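Local coordinates for protein MdcD (Pseudomonas aeruginosa, PDB 5VIP) that probably serves as the beta subunit of a biotin-independent malonate decarboxylase, taking part in the decarboxylation of the malonyl group, at residues B[110-115]-B[147-152]; B[134-139]-B[161-166]; B[139-144]-B[167-172]. All blocks are in the same frame, centred on the assembly; numbering follows the deposited sequence.

Interaction 1: residues B[110-115]-B[147-152]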
# COMPACT_ATOMS: atom_id res chain seq x y z
N THR B 110 -22.63 0.76 -4.35
CA THR B 110 -22.03 1.85 -3.59
C THR B 110 -20.66 2.25 -4.14
O THR B 110 -19.80 1.42 -4.41
CB THR B 110 -21.92 1.46 -2.11
OG1 THR B 110 -23.25 1.26 -1.62
CG2 THR B 110 -21.26 2.58 -1.30
N ARG B 111 -20.50 3.56 -4.31
CA ARG B 111 -19.32 4.18 -4.88
C ARG B 111 -18.50 4.81 -3.76
O ARG B 111 -19.06 5.44 -2.89
CB ARG B 111 -19.72 5.25 -5.91
CG ARG B 111 -20.85 4.84 -6.87
CD ARG B 111 -21.53 6.06 -7.46
NE ARG B 111 -21.93 5.88 -8.87
CZ ARG B 111 -22.32 6.88 -9.66
NH1 ARG B 111 -22.37 8.14 -9.19
NH2 ARG B 111 -22.66 6.64 -10.93
N ALA B 112 -17.17 4.66 -3.80
CA ALA B 112 -16.32 5.27 -2.78
C ALA B 112 -15.48 6.39 -3.37
O ALA B 112 -14.84 6.24 -4.43
CB ALA B 112 -15.41 4.21 -2.12
N LEU B 113 -15.47 7.52 -2.67
CA LEU B 113 -14.75 8.72 -3.07
C LEU B 113 -13.75 9.08 -1.97
O LEU B 113 -14.14 9.26 -0.80
CB LEU B 113 -15.72 9.87 -3.32
CG LEU B 113 -15.18 11.27 -3.63
CD1 LEU B 113 -14.33 11.26 -4.91
CD2 LEU B 113 -16.33 12.23 -3.77
N LEU B 114 -12.48 9.17 -2.35
CA LEU B 114 -11.40 9.43 -1.38
C LEU B 114 -10.81 10.82 -1.61
O LEU B 114 -10.27 11.10 -2.68
CB LEU B 114 -10.29 8.38 -1.49
CG LEU B 114 -10.71 6.92 -1.30
CD1 LEU B 114 -9.50 5.98 -1.52
CD2 LEU B 114 -11.29 6.74 0.10
N LEU B 115 -10.87 11.66 -0.58
CA LEU B 115 -10.23 12.97 -0.61
C LEU B 115 -8.92 12.89 0.19
O LEU B 115 -8.93 12.93 1.43
CB LEU B 115 -11.15 14.05 -0.04
CG LEU B 115 -12.13 14.75 -0.99
CD1 LEU B 115 -12.79 13.83 -2.03
CD2 LEU B 115 -13.20 15.52 -0.21
N GLN B 147 -16.81 -1.47 -8.58
CA GLN B 147 -16.98 -0.03 -8.81
C GLN B 147 -15.64 0.68 -8.78
O GLN B 147 -14.78 0.33 -7.96
CB GLN B 147 -17.90 0.60 -7.75
CG GLN B 147 -19.33 0.07 -7.68
CD GLN B 147 -20.15 0.41 -8.92
OE1 GLN B 147 -19.88 1.37 -9.62
NE2 GLN B 147 -21.18 -0.39 -9.17
N PRO B 148 -15.45 1.68 -9.65
CA PRO B 148 -14.23 2.48 -9.59
C PRO B 148 -14.18 3.31 -8.30
O PRO B 148 -15.21 3.82 -7.86
CB PRO B 148 -14.35 3.39 -10.82
CG PRO B 148 -15.83 3.53 -11.02
CD PRO B 148 -16.37 2.16 -10.69
N VAL B 149 -13.01 3.41 -7.68
CA VAL B 149 -12.79 4.36 -6.60
C VAL B 149 -12.19 5.60 -7.24
O VAL B 149 -11.27 5.49 -8.06
CB VAL B 149 -11.84 3.81 -5.53
CG1 VAL B 149 -11.57 4.88 -4.46
CG2 VAL B 149 -12.42 2.54 -4.90
N VAL B 150 -12.72 6.76 -6.90
CA VAL B 150 -12.16 8.01 -7.39
C VAL B 150 -11.39 8.66 -6.25
O VAL B 150 -11.89 8.77 -5.14
CB VAL B 150 -13.26 8.96 -7.89
CG1 VAL B 150 -12.67 10.30 -8.29
CG2 VAL B 150 -14.01 8.32 -9.07
N ALA B 151 -10.15 9.06 -6.55
CA ALA B 151 -9.32 9.78 -5.59
C ALA B 151 -9.12 11.21 -6.06
O ALA B 151 -8.73 11.45 -7.20
CB ALA B 151 -7.96 9.11 -5.42
N VAL B 152 -9.37 12.15 -5.15
CA VAL B 152 -9.22 13.56 -5.43
C VAL B 152 -8.09 14.10 -4.55
O VAL B 152 -8.12 13.93 -3.32
CB VAL B 152 -10.54 14.33 -5.17
CG1 VAL B 152 -10.34 15.82 -5.24
CG2 VAL B 152 -11.63 13.86 -6.18
O HOH W 1 -16.20 2.69 -5.62
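Leu-114 joins strand 111-115 to strand 150-152 through both of its backbone polar atoms. Its N gives a hydrogen bond to Val-150 O at 2.9 Å, nearly straight at 177°. Its O takes one from Val-152 N at 2.8 Å. Val-150 N reaches back to Ala-112 O in a weaker bond of 3.3 Å. The strands run parallel, their short axes 4.8 Å apart and 20° from exact alignment. Close CA-H...O contacts accompany these bonds; the shortest runs from Ala-151 CA to Leu-114 O.

Where the strands part, at the Pro-148 end, a water takes over. It accepts from Ala-112 N and donates to Pro-148 O, at 2.7 Å from that oxygen. Beyond it, Gln-147 lies with CG and CB against Thr-110 O, which also accepts from Asn-104 ND2. The hydroxyl of Thr-110 is held elsewhere, by Asp-103.

The apolar contacts fall on two faces. On one, Leu-113 CD1 lies against Val-150 CG1 at 3.9 Å and also meets Val-152 CG2. Leu-113 has CG anti to the backbone N (chi1 175°), and the chain then brings CD1 over the neighbouring strand. Leu-115 and Val-152 lie side by side and point the same way, with CD1 of the leucine 3.9 Å from CB of the valine. Val-236 of helix 229-242 packs on this face. On the other face, Leu-114 CD1 rests on Val-149 CG1 at 3.8 Å, the two side chains slanting across each other. Helix 126-143 covers this side, with Ile-140 on Leu-114 and Leu-143 on Val-149.

The paired strands and the helix that links them form a beta-alpha-beta unit of the central sheet, an arrangement consistent with the ClpP/crotonase superfamily to which carboxyltransferase domains belong.

Interaction 2: residues B[134-139]-B[161-166]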
# COMPACT_ATOMS: atom_id res chain seq x y z
N ALA B 134 -2.27 -0.86 4.63
CA ALA B 134 -2.34 -2.12 3.90
C ALA B 134 -3.79 -2.60 3.78
O ALA B 134 -4.19 -3.16 2.76
CB ALA B 134 -1.48 -3.18 4.57
N GLU B 135 -4.59 -2.34 4.81
CA GLU B 135 -6.00 -2.71 4.78
C GLU B 135 -6.82 -1.82 3.86
O GLU B 135 -7.75 -2.29 3.21
CB GLU B 135 -6.61 -2.67 6.20
CG GLU B 135 -6.19 -3.85 7.06
CD GLU B 135 -6.44 -3.65 8.54
OE1 GLU B 135 -7.12 -2.66 8.92
OE2 GLU B 135 -5.94 -4.48 9.33
N ILE B 136 -6.48 -0.53 3.82
CA ILE B 136 -7.09 0.39 2.87
C ILE B 136 -6.79 -0.04 1.44
O ILE B 136 -7.67 -0.06 0.57
CB ILE B 136 -6.59 1.83 3.10
CG1 ILE B 136 -7.12 2.31 4.45
CG2 ILE B 136 -7.00 2.73 1.94
CD1 ILE B 136 -6.36 3.47 5.06
N GLN B 137 -5.53 -0.40 1.19
CA GLN B 137 -5.13 -0.82 -0.15
C GLN B 137 -5.86 -2.10 -0.57
O GLN B 137 -6.41 -2.17 -1.68
CB GLN B 137 -3.61 -1.01 -0.22
CG GLN B 137 -2.89 0.34 -0.18
CD GLN B 137 -1.40 0.21 0.03
OE1 GLN B 137 -0.89 -0.89 0.24
NE2 GLN B 137 -0.71 1.33 -0.02
N ALA B 138 -5.94 -3.07 0.34
CA ALA B 138 -6.70 -4.29 0.09
C ALA B 138 -8.16 -4.02 -0.23
O ALA B 138 -8.73 -4.65 -1.12
CB ALA B 138 -6.62 -5.23 1.31
N ALA B 139 -8.77 -3.10 0.51
CA ALA B 139 -10.19 -2.81 0.33
C ALA B 139 -10.44 -2.10 -1.00
O ALA B 139 -11.50 -2.28 -1.62
CB ALA B 139 -10.71 -1.97 1.50
N GLY B 161 3.42 9.41 0.93
CA GLY B 161 3.57 8.26 1.80
C GLY B 161 2.79 7.07 1.29
O GLY B 161 2.49 6.97 0.08
N GLY B 162 2.47 6.16 2.20
CA GLY B 162 1.75 4.94 1.87
C GLY B 162 0.42 5.21 1.19
O GLY B 162 -0.05 4.39 0.39
N MSE B 163 -0.19 6.34 1.49
CA MSE B 163 -1.48 6.64 0.85
C MSE B 163 -1.32 7.06 -0.62
O MSE B 163 -2.30 7.08 -1.36
CB MSE B 163 -2.22 7.72 1.65
CG MSE B 163 -2.86 7.18 2.94
SE MSE B 163 -4.13 5.70 2.62
CE MSE B 163 -5.50 6.67 1.69
N SER B 164 -0.10 7.38 -1.05
CA SER B 164 0.10 7.67 -2.48
C SER B 164 0.08 6.37 -3.28
O SER B 164 -0.27 6.35 -4.46
CB SER B 164 1.42 8.41 -2.72
OG SER B 164 2.54 7.54 -2.53
N ILE B 165 0.47 5.29 -2.62
CA ILE B 165 0.37 3.97 -3.24
C ILE B 165 -1.11 3.60 -3.37
O ILE B 165 -1.54 3.03 -4.37
CB ILE B 165 1.15 2.91 -2.43
CG1 ILE B 165 2.64 3.28 -2.39
CG2 ILE B 165 0.93 1.51 -3.00
CD1 ILE B 165 3.51 2.34 -1.51
N ALA B 166 -1.89 3.95 -2.34
CA ALA B 166 -3.35 3.76 -2.40
C ALA B 166 -3.94 4.56 -3.57
O ALA B 166 -4.78 4.07 -4.30
CB ALA B 166 -4.01 4.17 -1.09
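Ile-136 and Gln-137 carry helix 134-139 against helix 162-166, whose short axis runs almost parallel to the first at 3° and 9.6 Å away. This is a parallel helix pair within the crotonase-like carboxyltransferase fold, and side chains of helix 134-139 bridge the gap, to side chains and to one backbone carbonyl.

Ile-136 meets selenomethionine Met-163. The two side chains cross at about a right angle, with Ile-136 CD1 4.0 Å from Met-163 SE. The methionine chain is bent at chi2 (-58°) and again at chi3, which turns its selenium toward the isoleucine. Ile-136 also packs on Ile-93, Ala-94 and Leu-97 of helix 87-105. It therefore sits between two helices.

Gln-137 reaches across with an extended chain. Its CG lies 4.1 Å from Ala-166 CB, and its side chain slants across that of Ile-165. Gln-137 NE2 comes 3.4 Å from Ile-165 CG2. The same nitrogen gives a weak, strongly bent hydrogen bond to Gly-162 O, at 3.2 Å and 121°.

Another protein chain also borders this helix pair. Glu-135, which faces away from helix 162-166, forms its salt bridges with basic side chains of that other chain.

Near the N-terminal end of helix 162-169, Gly-161 O accepts from Ser-164 N and also from Ser-164 OG, which lies 2.7 Å away in the carbonyl plane.

Interaction 3: residues B[139-144]-B[167-172]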
# COMPACT_ATOMS: atom_id res chain seq x y z
N ALA B 139 -8.77 -3.10 0.51
CA ALA B 139 -10.19 -2.81 0.33
C ALA B 139 -10.44 -2.10 -1.00
O ALA B 139 -11.50 -2.28 -1.62
CB ALA B 139 -10.71 -1.97 1.50
N ILE B 140 -9.48 -1.31 -1.46
CA ILE B 140 -9.65 -0.64 -2.75
C ILE B 140 -9.65 -1.65 -3.88
O ILE B 140 -10.49 -1.58 -4.79
CB ILE B 140 -8.53 0.41 -2.98
CG1 ILE B 140 -8.80 1.63 -2.10
CG2 ILE B 140 -8.48 0.83 -4.47
CD1 ILE B 140 -7.60 2.52 -1.97
N VAL B 141 -8.74 -2.61 -3.82
CA VAL B 141 -8.65 -3.64 -4.85
C VAL B 141 -9.93 -4.49 -4.85
O VAL B 141 -10.50 -4.77 -5.90
CB VAL B 141 -7.38 -4.51 -4.66
CG1 VAL B 141 -7.31 -5.64 -5.72
CG2 VAL B 141 -6.13 -3.64 -4.75
N ASP B 142 -10.39 -4.87 -3.66
CA ASP B 142 -11.64 -5.65 -3.53
C ASP B 142 -12.82 -4.88 -4.12
O ASP B 142 -13.58 -5.43 -4.91
CB ASP B 142 -11.90 -6.01 -2.07
CG ASP B 142 -13.12 -6.90 -1.89
OD1 ASP B 142 -13.62 -7.48 -2.88
OD2 ASP B 142 -13.57 -7.04 -0.73
N LEU B 143 -12.95 -3.61 -3.76
CA LEU B 143 -14.09 -2.81 -4.20
C LEU B 143 -14.08 -2.61 -5.72
O LEU B 143 -15.14 -2.56 -6.35
CB LEU B 143 -14.12 -1.45 -3.49
CG LEU B 143 -15.20 -0.44 -3.89
CD1 LEU B 143 -16.62 -1.05 -3.80
CD2 LEU B 143 -15.12 0.81 -3.02
N GLN B 144 -12.89 -2.53 -6.30
CA GLN B 144 -12.76 -2.25 -7.72
C GLN B 144 -12.95 -3.50 -8.59
O GLN B 144 -12.72 -3.47 -9.80
CB GLN B 144 -11.43 -1.56 -8.00
CG GLN B 144 -11.50 -0.11 -7.49
CD GLN B 144 -10.28 0.74 -7.78
OE1 GLN B 144 -10.36 1.96 -7.76
NE2 GLN B 144 -9.14 0.10 -8.06
N ALA B 167 -3.48 5.79 -3.73
CA ALA B 167 -3.93 6.62 -4.84
C ALA B 167 -3.62 5.93 -6.17
O ALA B 167 -4.45 5.90 -7.09
CB ALA B 167 -3.27 8.01 -4.78
N GLY B 168 -2.43 5.34 -6.26
CA GLY B 168 -2.00 4.63 -7.46
C GLY B 168 -2.86 3.41 -7.77
O GLY B 168 -2.89 2.95 -8.91
N LEU B 169 -3.55 2.87 -6.76
CA LEU B 169 -4.48 1.75 -6.98
C LEU B 169 -5.83 2.21 -7.49
O LEU B 169 -6.54 1.43 -8.13
CB LEU B 169 -4.72 0.97 -5.70
CG LEU B 169 -3.53 0.32 -5.03
CD1 LEU B 169 -3.96 -0.08 -3.63
CD2 LEU B 169 -3.10 -0.89 -5.83
N CYS B 170 -6.21 3.44 -7.17
CA CYS B 170 -7.56 3.92 -7.50
C CYS B 170 -7.78 4.00 -9.01
O CYS B 170 -6.86 4.37 -9.75
CB CYS B 170 -7.80 5.30 -6.87
SG CYS B 170 -7.96 5.22 -5.06
N SER B 171 -8.99 3.66 -9.45
CA SER B 171 -9.35 3.71 -10.88
C SER B 171 -9.07 5.06 -11.52
O SER B 171 -8.56 5.13 -12.65
CB SER B 171 -10.84 3.39 -11.08
OG SER B 171 -11.12 2.03 -10.75
N TYR B 172 -9.42 6.13 -10.82
CA TYR B 172 -9.22 7.47 -11.36
C TYR B 172 -8.62 8.38 -10.32
O TYR B 172 -9.05 8.38 -9.17
CB TYR B 172 -10.55 8.07 -11.86
CG TYR B 172 -11.22 7.18 -12.88
CD1 TYR B 172 -10.66 7.02 -14.15
CD2 TYR B 172 -12.36 6.47 -12.56
CE1 TYR B 172 -11.27 6.19 -15.09
CE2 TYR B 172 -12.97 5.63 -13.49
CZ TYR B 172 -12.42 5.50 -14.75
OH TYR B 172 -13.04 4.66 -15.67
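Gln-144 uses both ends of its side-chain amide to grip the chain at and just past the C-terminal end of helix 162-169. NE2 donates to Leu-169 O at 2.9 Å and 163°. The acceptor lies close to the amide plane of the glutamine, but the donor is tilted 33° from the carbonyl plane of Leu-169. OE1 accepts from Ser-171 N at 2.8 Å, again with the donor well off the carbonyl plane. Val-149 N is a second backbone donor to OE1. Ser-171 OG lies 3.1 Å from Gln-144 OE1, at most a weak bond. The chain of Gln-144 is extended beyond CG (chi2 -176°), which carries the amide across to these backbone groups. Bonds at both ends should fix its rotation.

Apolar contacts lie one turn earlier in the helix. Ile-140 CG2 packs on Leu-169 CB at 4.0 Å, and its CD1 meets Cys-170 SG at 4.1 Å. Val-141 CG2 touches Leu-169 CD2 at 4.2 Å.

The contact joins the C-terminal ends of helices 126-143 and 162-169. Ile-140 also packs on Leu-97 of helix 87-105 and Leu-114 of strand 111-115, while Tyr-172 starts strand 172-176, next to strand 150-153.

From the N terminus, strand 111-115 comes first, followed by helix 126-143. That helix supplies the first segments of interactions 2 and 3, which share Ala-139. The chain then returns in strand 150-153, and interaction 1 closes the loop that contains the helix. Helix 162-169 follows and closes interaction 2; the last turn of that helix and the link into strand 172-176 close interaction 3. Interaction 1 crosses both others along the chain, and they cross each other. In space, interactions 2 and 3 continue along one helix pair, with Gln-137 packed on Leu-169. Interaction 3 meets interaction 1 where Leu-143 packs on Ala-112 and Tyr-172 O probably bonds to Ala-151 N. Together they tie two helices to three neighbouring strands.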